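Glycosyl transferase (Staphylococcus aureus, PDB 5U02) belongs to the glycosyltransferases, the modelled chain comprising a helical linker region followed by two beta-rich C-terminal domains. Local coordinates at residues K287-L292 against E328-K333. Sequence-based numbering, arbitrary orientation.
Sequences KNKIIL and EILLSK
Neighbouring antiparallel strands of the seven-stranded sheet in TarS C-terminal domain 2, a domain of the E-set clan, meet here, Ile290 and Ile329 forming the hydrogen-bonded pair. Ile290 N donates to Ile329 O (3.0 Å) and Ile329 N returns the bond to Ile290 O (2.8 Å). One step further, just before strand 289-294 begins, Asn288 O accepts from Leu331 N at 2.7 Å. On the sheet face carrying Ile290 and Ile329, Ile290 CD1 slants across the fork of Leu331, 3.7 Å from Leu331 CD1, and both Ile290 and Leu331 rest on Val308 of strand 304-310, a buried apolar cluster. The other face is more polar. The Lys289 chain runs extended beside Leu330, Lys289 CE 3.7 Å from Leu330 CD1, and Lys289 NZ makes only a long salt bridge to Glu328 OE1 (3.9 Å); its stronger partner is Asp312 of the second subunit, so this face borders a subunit interface. Glu328, with CG trans to the backbone N (chi1 171°), brings its carboxylate against the Lys289 chain, Glu328 OE1 3.4 Å from Lys289 CD, while Ile291 CD1 packs against Glu328 CB at 3.9 Å.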
ATOM      1  N   LYS A 287     -28.819  37.558   7.283  1.00 40.73           N
ATOM      2  CA  LYS A 287     -29.769  36.579   7.788  1.00 40.14           C
ATOM      3  C   LYS A 287     -29.463  35.150   7.367  1.00 35.07           C
ATOM      4  O   LYS A 287     -30.138  34.230   7.841  1.00 34.76           O
ATOM      5  CB  LYS A 287     -31.197  36.932   7.342  1.00 47.91           C
ATOM      6  CG  LYS A 287     -31.670  38.291   7.831  1.00 56.75           C
ATOM      7  CD  LYS A 287     -31.555  38.405   9.351  1.00 64.89           C
ATOM      8  CE  LYS A 287     -32.475  37.420  10.065  1.00 68.62           C
ATOM      9  NZ  LYS A 287     -31.892  36.933  11.348  1.00 69.05           N
ATOM     10  N   ASN A 288     -28.457  34.931   6.516  1.00 32.32           N
ATOM     11  CA  ASN A 288     -28.232  33.606   5.952  1.00 33.05           C
ATOM     12  C   ASN A 288     -26.761  33.199   5.970  1.00 29.20           C
ATOM     13  O   ASN A 288     -26.383  32.256   5.266  1.00 29.72           O
ATOM     14  CB  ASN A 288     -28.775  33.540   4.514  1.00 29.00           C
ATOM     15  CG  ASN A 288     -28.078  34.522   3.574  1.00 32.42           C
ATOM     16  OD1 ASN A 288     -27.410  35.463   4.013  1.00 29.03           O
ATOM     17  ND2 ASN A 288     -28.241  34.309   2.274  1.00 22.58           N
ATOM     18  N   LYS A 289     -25.918  33.874   6.750  1.00 29.70           N
ATOM     19  CA  LYS A 289     -24.486  33.600   6.751  1.00 32.89           C
ATOM     20  C   LYS A 289     -23.982  33.446   8.177  1.00 32.99           C
ATOM     21  O   LYS A 289     -24.214  34.315   9.027  1.00 33.99           O
ATOM     22  CB  LYS A 289     -23.706  34.707   6.032  1.00 34.30           C
ATOM     23  CG  LYS A 289     -23.839  34.664   4.514  1.00 39.31           C
ATOM     24  CD  LYS A 289     -23.205  35.885   3.851  1.00 47.33           C
ATOM     25  CE  LYS A 289     -23.334  35.804   2.336  1.00 54.31           C
ATOM     26  NZ  LYS A 289     -23.003  37.087   1.655  1.00 59.48           N
ATOM     27  N   ILE A 290     -23.289  32.341   8.431  1.00 28.95           N
ATOM     28  CA  ILE A 290     -22.641  32.078   9.709  1.00 25.52           C
ATOM     29  C   ILE A 290     -21.142  32.263   9.512  1.00 28.25           C
ATOM     30  O   ILE A 290     -20.567  31.741   8.548  1.00 27.46           O
ATOM     31  CB  ILE A 290     -22.983  30.670  10.223  1.00 24.85           C
ATOM     32  CG1 ILE A 290     -24.502  30.533  10.367  1.00 26.14           C
ATOM     33  CG2 ILE A 290     -22.294  30.394  11.557  1.00 26.22           C
ATOM     34  CD1 ILE A 290     -24.983  29.121  10.624  1.00 23.91           C
ATOM     35  N   ILE A 291     -20.519  33.033  10.399  1.00 27.09           N
ATOM     36  CA  ILE A 291     -19.111  33.395  10.279  1.00 26.90           C
ATOM     37  C   ILE A 291     -18.354  32.787  11.453  1.00 28.56           C
ATOM     38  O   ILE A 291     -18.672  33.057  12.619  1.00 25.40           O
ATOM     39  CB  ILE A 291     -18.912  34.920  10.239  1.00 28.77           C
ATOM     40  CG1 ILE A 291     -19.746  35.557   9.127  1.00 26.82           C
ATOM     41  CG2 ILE A 291     -17.437  35.249  10.038  1.00 26.32           C
ATOM     42  CD1 ILE A 291     -19.356  35.104   7.741  1.00 30.19           C
ATOM     43  N   LEU A 292     -17.347  31.977  11.146  1.00 29.40           N
ATOM     44  CA  LEU A 292     -16.444  31.431  12.150  1.00 26.42           C
ATOM     45  C   LEU A 292     -15.141  32.213  12.083  1.00 29.53           C
ATOM     46  O   LEU A 292     -14.513  32.282  11.020  1.00 29.92           O
ATOM     47  CB  LEU A 292     -16.192  29.945  11.913  1.00 23.45           C
ATOM     48  CG  LEU A 292     -17.419  29.031  11.906  1.00 29.16           C
ATOM     49  CD1 LEU A 292     -16.989  27.593  11.681  1.00 26.96           C
ATOM     50  CD2 LEU A 292     -18.210  29.169  13.198  1.00 28.94           C
ATOM     51  N   GLU A 328     -17.021  31.366   6.048  1.00 29.52           N
ATOM     52  CA  GLU A 328     -18.414  31.714   5.820  1.00 28.98           C
ATOM     53  C   GLU A 328     -19.206  30.463   5.470  1.00 27.42           C
ATOM     54  O   GLU A 328     -18.786  29.670   4.620  1.00 24.21           O
ATOM     55  CB  GLU A 328     -18.551  32.749   4.704  1.00 29.67           C
ATOM     56  CG  GLU A 328     -19.987  32.988   4.280  1.00 34.55           C
ATOM     57  CD  GLU A 328     -20.086  33.784   3.000  1.00 38.74           C
ATOM     58  OE1 GLU A 328     -20.008  35.024   3.068  1.00 44.15           O
ATOM     59  OE2 GLU A 328     -20.233  33.168   1.925  1.00 40.87           O
ATOM     60  N   ILE A 329     -20.349  30.295   6.121  1.00 25.60           N
ATOM     61  CA  ILE A 329     -21.283  29.227   5.806  1.00 24.19           C
ATOM     62  C   ILE A 329     -22.527  29.904   5.257  1.00 27.42           C
ATOM     63  O   ILE A 329     -23.304  30.502   6.010  1.00 29.38           O
ATOM     64  CB  ILE A 329     -21.599  28.352   7.022  1.00 26.60           C
ATOM     65  CG1 ILE A 329     -20.322  27.661   7.517  1.00 30.84           C
ATOM     66  CG2 ILE A 329     -22.658  27.315   6.664  1.00 25.64           C
ATOM     67  CD1 ILE A 329     -20.502  26.841   8.777  1.00 30.04           C
ATOM     68  N   LEU A 330     -22.696  29.841   3.936  1.00 27.41           N
ATOM     69  CA  LEU A 330     -23.844  30.438   3.253  1.00 28.21           C
ATOM     70  C   LEU A 330     -25.012  29.465   3.338  1.00 25.55           C
ATOM     71  O   LEU A 330     -25.054  28.463   2.621  1.00 25.95           O
ATOM     72  CB  LEU A 330     -23.495  30.761   1.805  1.00 29.96           C
ATOM     73  CG  LEU A 330     -24.612  31.326   0.927  1.00 33.46           C
ATOM     74  CD1 LEU A 330     -25.125  32.642   1.495  1.00 35.28           C
ATOM     75  CD2 LEU A 330     -24.143  31.501  -0.515  1.00 29.70           C
ATOM     76  N   LEU A 331     -25.970  29.764   4.215  1.00 24.16           N
ATOM     77  CA  LEU A 331     -27.083  28.863   4.473  1.00 26.03           C
ATOM     78  C   LEU A 331     -28.080  28.872   3.317  1.00 31.51           C
ATOM     79  O   LEU A 331     -28.151  29.816   2.525  1.00 35.05           O
ATOM     80  CB  LEU A 331     -27.796  29.252   5.767  1.00 25.93           C
ATOM     81  CG  LEU A 331     -26.973  29.158   7.046  1.00 25.03           C
ATOM     82  CD1 LEU A 331     -27.768  29.711   8.209  1.00 26.53           C
ATOM     83  CD2 LEU A 331     -26.583  27.713   7.297  1.00 27.00           C
ATOM     84  N   SER A 332     -28.873  27.799   3.237  1.00 28.30           N
ATOM     85  CA  SER A 332     -29.872  27.664   2.185  1.00 33.30           C
ATOM     86  C   SER A 332     -31.133  28.471   2.458  1.00 33.96           C
ATOM     87  O   SER A 332     -31.963  28.616   1.553  1.00 29.40           O
ATOM     88  CB  SER A 332     -30.249  26.195   1.999  1.00 39.29           C
ATOM     89  OG  SER A 332     -30.977  25.721   3.117  1.00 45.97           O
ATOM     90  N   LYS A 333     -31.299  28.989   3.674  1.00 34.75           N
ATOM     91  CA  LYS A 333     -32.442  29.821   4.015  1.00 38.53           C
ATOM     92  C   LYS A 333     -32.045  30.745   5.156  1.00 40.53           C
ATOM     93  O   LYS A 333     -30.949  30.645   5.713  1.00 39.09           O
ATOM     94  CB  LYS A 333     -33.659  28.971   4.401  1.00 37.06           C
ATOM     95  CG  LYS A 333     -33.500  28.234   5.718  1.00 35.60           C
ATOM     96  CD  LYS A 333     -34.814  27.612   6.164  1.00 40.76           C
ATOM     97  CE  LYS A 333     -34.697  27.051   7.571  1.00 48.97           C
ATOM     98  NZ  LYS A 333     -35.996  26.518   8.077  1.00 52.89           N
TER